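Ctr9 protein (Myceliophthora thermophila, PDB 6AF0) probably binds RNA polymerase II complexes; this chain is the large helical, tetratricopeptide-repeat part of the longer protein. Local coordinates at residues A[529-534]-A[559-564]; A[535-540]-A[551-556]. All blocks are in the same frame, centred on the assembly; numbering follows the deposited sequence.

Contact 1: A[529-534]-A[559-564]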
loop_
_atom_site.group_PDB
_atom_site.type_symbol
_atom_site.label_atom_id
_atom_site.label_comp_id
_atom_site.label_asym_id
_atom_site.label_seq_id
_atom_site.Cartn_x
_atom_site.Cartn_y
_atom_site.Cartn_z
ATOM N N LEU A 529 -15.752 -21.183 8.537
ATOM C CA LEU A 529 -15.466 -19.756 8.775
ATOM C C LEU A 529 -16.588 -18.971 8.078
ATOM O O LEU A 529 -17.518 -19.580 7.544
ATOM C CB LEU A 529 -14.115 -19.381 8.167
ATOM C CG LEU A 529 -12.832 -20.081 8.596
ATOM C CD1 LEU A 529 -13.130 -21.363 9.345
ATOM C CD2 LEU A 529 -11.950 -20.377 7.384
ATOM N N PRO A 530 -16.517 -17.623 8.053
ATOM C CA PRO A 530 -17.630 -16.948 7.384
ATOM C C PRO A 530 -17.774 -17.368 5.902
ATOM O O PRO A 530 -16.760 -17.573 5.204
ATOM C CB PRO A 530 -17.301 -15.455 7.527
ATOM C CG PRO A 530 -16.300 -15.360 8.627
ATOM C CD PRO A 530 -15.561 -16.668 8.640
ATOM N N PRO A 531 -19.027 -17.514 5.433
ATOM C CA PRO A 531 -19.371 -18.027 4.098
ATOM C C PRO A 531 -18.735 -17.284 2.914
ATOM O O PRO A 531 -18.334 -17.900 1.927
ATOM C CB PRO A 531 -20.889 -17.848 4.048
ATOM C CG PRO A 531 -21.317 -17.896 5.460
ATOM C CD PRO A 531 -20.234 -17.202 6.214
ATOM N N GLN A 532 -18.667 -15.965 3.001
ATOM C CA GLN A 532 -18.186 -15.190 1.885
ATOM C C GLN A 532 -16.734 -15.549 1.598
ATOM O O GLN A 532 -16.357 -15.814 0.451
ATOM C CB GLN A 532 -18.344 -13.706 2.175
ATOM C CG GLN A 532 -19.801 -13.280 2.337
ATOM C CD GLN A 532 -20.287 -13.361 3.760
ATOM O OE1 GLN A 532 -19.653 -14.000 4.612
ATOM N NE2 GLN A 532 -21.409 -12.705 4.038
ATOM N N LEU A 533 -15.929 -15.590 2.646
ATOM C CA LEU A 533 -14.537 -15.956 2.486
ATOM C C LEU A 533 -14.402 -17.321 1.781
ATOM O O LEU A 533 -13.685 -17.458 0.802
ATOM C CB LEU A 533 -13.840 -15.982 3.848
ATOM C CG LEU A 533 -12.349 -16.359 3.842
ATOM C CD1 LEU A 533 -11.509 -15.362 3.069
ATOM C CD2 LEU A 533 -11.797 -16.478 5.249
ATOM N N LEU A 534 -15.104 -18.321 2.290
ATOM C CA LEU A 534 -15.056 -19.677 1.740
ATOM C C LEU A 534 -15.516 -19.731 0.299
ATOM O O LEU A 534 -14.908 -20.410 -0.530
ATOM C CB LEU A 534 -15.933 -20.614 2.568
ATOM C CG LEU A 534 -15.638 -20.694 4.072
ATOM C CD1 LEU A 534 -16.707 -21.530 4.751
ATOM C CD2 LEU A 534 -14.250 -21.270 4.323
ATOM N N ASP A 559 -22.718 -25.027 4.636
ATOM C CA ASP A 559 -22.821 -25.526 5.996
ATOM C C ASP A 559 -22.680 -24.349 6.944
ATOM O O ASP A 559 -23.519 -24.119 7.819
ATOM C CB ASP A 559 -21.753 -26.575 6.251
ATOM C CG ASP A 559 -21.972 -27.815 5.428
ATOM O OD1 ASP A 559 -23.142 -28.113 5.085
ATOM O OD2 ASP A 559 -20.968 -28.487 5.113
ATOM N N SER A 560 -21.631 -23.574 6.710
ATOM C CA SER A 560 -21.330 -22.422 7.529
ATOM C C SER A 560 -22.517 -21.458 7.615
ATOM O O SER A 560 -22.782 -20.945 8.689
ATOM C CB SER A 560 -20.080 -21.713 7.011
ATOM O OG SER A 560 -19.838 -20.527 7.756
ATOM N N CYS A 561 -23.220 -21.217 6.503
ATOM C CA CYS A 561 -24.461 -20.397 6.514
ATOM C C CYS A 561 -25.568 -21.016 7.358
ATOM O O CYS A 561 -26.360 -20.313 7.981
ATOM C CB CYS A 561 -25.064 -20.206 5.118
ATOM S SG CYS A 561 -24.118 -19.254 3.928
ATOM N N ALA A 562 -25.653 -22.336 7.329
ATOM C CA ALA A 562 -26.627 -23.046 8.153
ATOM C C ALA A 562 -26.342 -22.804 9.637
ATOM O O ALA A 562 -27.260 -22.536 10.405
ATOM C CB ALA A 562 -26.625 -24.537 7.831
ATOM N N ARG A 563 -25.072 -22.895 10.027
ATOM C CA ARG A 563 -24.672 -22.603 11.395
ATOM C C ARG A 563 -25.031 -21.179 11.805
ATOM O O ARG A 563 -25.410 -20.947 12.944
ATOM C CB ARG A 563 -23.173 -22.837 11.606
ATOM C CG ARG A 563 -22.594 -22.050 12.778
ATOM C CD ARG A 563 -21.234 -22.576 13.185
ATOM N NE ARG A 563 -20.293 -22.516 12.078
ATOM C CZ ARG A 563 -19.764 -21.392 11.600
ATOM N NH1 ARG A 563 -20.062 -20.194 12.096
ATOM N NH2 ARG A 563 -18.928 -21.459 10.597
ATOM N N ILE A 564 -24.893 -20.223 10.898
ATOM C CA ILE A 564 -25.264 -18.844 11.223
ATOM C C ILE A 564 -26.799 -18.746 11.370
ATOM O O ILE A 564 -27.313 -18.071 12.259
ATOM C CB ILE A 564 -24.726 -17.823 10.184
ATOM C CG1 ILE A 564 -23.204 -17.974 9.975
ATOM C CG2 ILE A 564 -25.051 -16.387 10.610
ATOM C CD1 ILE A 564 -22.357 -17.989 11.240
#
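Ser-560 donates a hydrogen bond to the backbone just before helix 531-543, its OG lying 2.5 Å from Leu-529 O. The hydroxyl stands anti to the backbone N (chi1 176°), which turns it away from its own helix, toward the Leu-529 carbonyl. It meets the oxygen at a C=O...donor angle of 148°. The approach is also tilted, 32° from the carbonyl plane. An alanine at this position is likely to leave the Leu-529 carbonyl without its serine mate and the turn into helix 531-543 less firmly held.

Apolar contacts flank this bond. The ring of Pro-531 lays its CB and CG alongside the sulfur of Cys-561, with CG 3.5 Å from SG. One branch of Leu-534, CD1, reaches Ser-560 CB at 4.1 Å.

The chain of Arg-563 bends at chi3, and the edge of its guanidinium merely lies beside Leu-529 N, with NH2 3.8 Å from that nitrogen: donor faces donor, and no hydrogen bond joins them.

Pro-530 is the N-cap of helix 531-543, and Leu-576 of helix 573-591 packs on Cys-561. The arrangement joins the start of the first helix to the late part of the second, as in the antiparallel helix pair of a tetratricopeptide repeat.

Contact 2: A[535-540]-A[551-556]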
loop_
_atom_site.group_PDB
_atom_site.type_symbol
_atom_site.label_atom_id
_atom_site.label_comp_id
_atom_site.label_asym_id
_atom_site.label_seq_id
_atom_site.Cartn_x
_atom_site.Cartn_y
_atom_site.Cartn_z
ATOM N N ASN A 535 -16.592 -19.010 -0.001
ATOM C CA ASN A 535 -17.096 -18.917 -1.372
ATOM C C ASN A 535 -16.045 -18.367 -2.317
ATOM O O ASN A 535 -15.736 -18.979 -3.341
ATOM C CB ASN A 535 -18.337 -18.039 -1.449
ATOM C CG ASN A 535 -18.950 -18.016 -2.842
ATOM O OD1 ASN A 535 -19.960 -18.667 -3.098
ATOM N ND2 ASN A 535 -18.336 -17.274 -3.749
ATOM N N ASN A 536 -15.495 -17.211 -1.983
ATOM C CA ASN A 536 -14.530 -16.603 -2.884
ATOM C C ASN A 536 -13.360 -17.541 -3.109
ATOM O O ASN A 536 -12.949 -17.782 -4.236
ATOM C CB ASN A 536 -14.068 -15.243 -2.374
ATOM C CG ASN A 536 -15.202 -14.229 -2.296
ATOM O OD1 ASN A 536 -16.376 -14.577 -2.413
ATOM N ND2 ASN A 536 -14.850 -12.962 -2.084
ATOM N N ILE A 537 -12.856 -18.118 -2.033
ATOM C CA ILE A 537 -11.745 -19.037 -2.146
ATOM C C ILE A 537 -12.177 -20.083 -3.144
ATOM O O ILE A 537 -11.444 -20.385 -4.083
ATOM C CB ILE A 537 -11.363 -19.681 -0.792
ATOM C CG1 ILE A 537 -10.849 -18.611 0.176
ATOM C CG2 ILE A 537 -10.287 -20.735 -0.992
ATOM C CD1 ILE A 537 -10.544 -19.118 1.557
ATOM N N GLY A 538 -13.392 -20.599 -2.958
ATOM C CA GLY A 538 -13.985 -21.582 -3.887
ATOM C C GLY A 538 -13.936 -21.127 -5.326
ATOM O O GLY A 538 -13.560 -21.895 -6.202
ATOM N N CYS A 539 -14.287 -19.853 -5.524
ATOM C CA CYS A 539 -14.290 -19.172 -6.824
ATOM C C CYS A 539 -12.925 -19.098 -7.465
ATOM O O CYS A 539 -12.808 -19.240 -8.698
ATOM C CB CYS A 539 -14.803 -17.736 -6.682
ATOM S SG CYS A 539 -16.552 -17.578 -6.225
ATOM N N PHE A 540 -11.899 -18.853 -6.647
ATOM C CA PHE A 540 -10.531 -18.730 -7.177
ATOM C C PHE A 540 -9.999 -20.094 -7.505
ATOM O O PHE A 540 -9.314 -20.285 -8.517
ATOM C CB PHE A 540 -9.593 -17.960 -6.234
ATOM C CG PHE A 540 -9.839 -16.484 -6.235
ATOM C CD1 PHE A 540 -9.651 -15.734 -7.394
ATOM C CD2 PHE A 540 -10.299 -15.849 -5.103
ATOM C CE1 PHE A 540 -9.905 -14.367 -7.407
ATOM C CE2 PHE A 540 -10.557 -14.487 -5.107
ATOM C CZ PHE A 540 -10.359 -13.741 -6.256
ATOM N N THR A 551 -15.574 -27.116 -5.012
ATOM C CA THR A 551 -16.839 -27.757 -4.603
ATOM C C THR A 551 -16.926 -27.996 -3.095
ATOM O O THR A 551 -17.975 -27.789 -2.478
ATOM C CB THR A 551 -17.046 -29.096 -5.351
ATOM O OG1 THR A 551 -17.371 -28.841 -6.726
ATOM C CG2 THR A 551 -18.168 -29.896 -4.764
ATOM N N GLU A 552 -15.815 -28.428 -2.512
ATOM C CA GLU A 552 -15.753 -28.672 -1.070
ATOM C C GLU A 552 -15.879 -27.360 -0.317
ATOM O O GLU A 552 -16.568 -27.277 0.713
ATOM C CB GLU A 552 -14.460 -29.398 -0.705
ATOM C CG GLU A 552 -14.291 -30.687 -1.501
ATOM C CD GLU A 552 -13.180 -31.581 -1.002
ATOM O OE1 GLU A 552 -12.089 -31.055 -0.660
ATOM O OE2 GLU A 552 -13.417 -32.817 -0.977
ATOM N N PHE A 553 -15.240 -26.328 -0.869
ATOM C CA PHE A 553 -15.325 -24.974 -0.296
ATOM C C PHE A 553 -16.724 -24.373 -0.374
ATOM O O PHE A 553 -17.188 -23.776 0.589
ATOM C CB PHE A 553 -14.301 -24.032 -0.927
ATOM C CG PHE A 553 -13.036 -23.923 -0.133
ATOM C CD1 PHE A 553 -11.936 -24.702 -0.446
ATOM C CD2 PHE A 553 -12.961 -23.070 0.965
ATOM C CE1 PHE A 553 -10.786 -24.612 0.303
ATOM C CE2 PHE A 553 -11.798 -22.966 1.711
ATOM C CZ PHE A 553 -10.715 -23.743 1.383
ATOM N N PHE A 554 -17.399 -24.533 -1.505
ATOM C CA PHE A 554 -18.797 -24.116 -1.592
ATOM C C PHE A 554 -19.684 -24.844 -0.595
ATOM O O PHE A 554 -20.541 -24.216 0.035
ATOM C CB PHE A 554 -19.365 -24.329 -2.993
ATOM C CG PHE A 554 -18.715 -23.486 -4.035
ATOM C CD1 PHE A 554 -18.622 -22.112 -3.861
ATOM C CD2 PHE A 554 -18.190 -24.060 -5.195
ATOM C CE1 PHE A 554 -18.010 -21.322 -4.808
ATOM C CE2 PHE A 554 -17.580 -23.273 -6.149
ATOM C CZ PHE A 554 -17.496 -21.899 -5.959
ATOM N N GLN A 555 -19.495 -26.161 -0.472
ATOM C CA GLN A 555 -20.305 -26.954 0.431
ATOM C C GLN A 555 -20.059 -26.468 1.834
ATOM O O GLN A 555 -20.999 -26.289 2.610
ATOM C CB GLN A 555 -19.974 -28.438 0.327
ATOM C CG GLN A 555 -20.847 -29.320 1.218
ATOM C CD GLN A 555 -22.332 -29.124 0.963
ATOM O OE1 GLN A 555 -23.084 -28.687 1.849
ATOM N NE2 GLN A 555 -22.764 -29.429 -0.268
ATOM N N ALA A 556 -18.785 -26.235 2.137
ATOM C CA ALA A 556 -18.369 -25.737 3.451
ATOM C C ALA A 556 -19.001 -24.381 3.766
ATOM O O ALA A 556 -19.363 -24.098 4.912
ATOM C CB ALA A 556 -16.853 -25.641 3.525
#
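Phe-553 turns one face of its ring to Ile-537, whose CG2 methyl sits 3.8 Å from the ring centroid and 12° off the normal, a CH-pi contact centred on the face. The methyl is the Ile-537 branch anti to the backbone N, and the other branch brings CD1 close to Phe-553 CE2.

Phe-554 is placed differently. One face of its ring receives Gly-538 CA, while CZ comes within 3.7 Å of Gly-538 C. Glycine, with no side chain, leaves its backbone bare against the ring. Gly-538 CA also meets Phe-553 CB at 3.9 Å. This close approach, in which the axes of the short segments 535-540 and 551-556 come to 8.0 Å and run nearly antiparallel at 165°, is consistent with the antiparallel helix pair of a tetratricopeptide repeat.

The amide of Asn-535 meets the edge of the Phe-554 ring, with CG in the ring plane, OD1 3.7 Å from CE1, and the two planes 62° apart. Its ND2 is hydrogen-bonded to the backbone of another protein's chain. Farther along helix 531-543, Cys-539 SG stands at the ring edge, 5.5 Å from the Phe-554 centroid, in a sulfur-aromatic contact.

In the fold
Followed from its N-terminal side, the chain passes helix 488-504, reaches Leu-529, runs along helix 531-543, turns, and comes back along helix 547-566. Contact 2 closes the inner loop, joining 535-540 to 551-556 across ten residues that include the turn; contact 1 closes the wider one, joining 529-534 to 559-564, so the two are nested and do not cross. Their centres lie about 10 Å apart, and they touch where Leu-534 O packs on Phe-553 CD2 and Leu-534 CD1 on Ala-556 O. Together they hold, at two levels, what is probably one hairpin of the repeat array, with helices 488-504 and 573-591 packing against it.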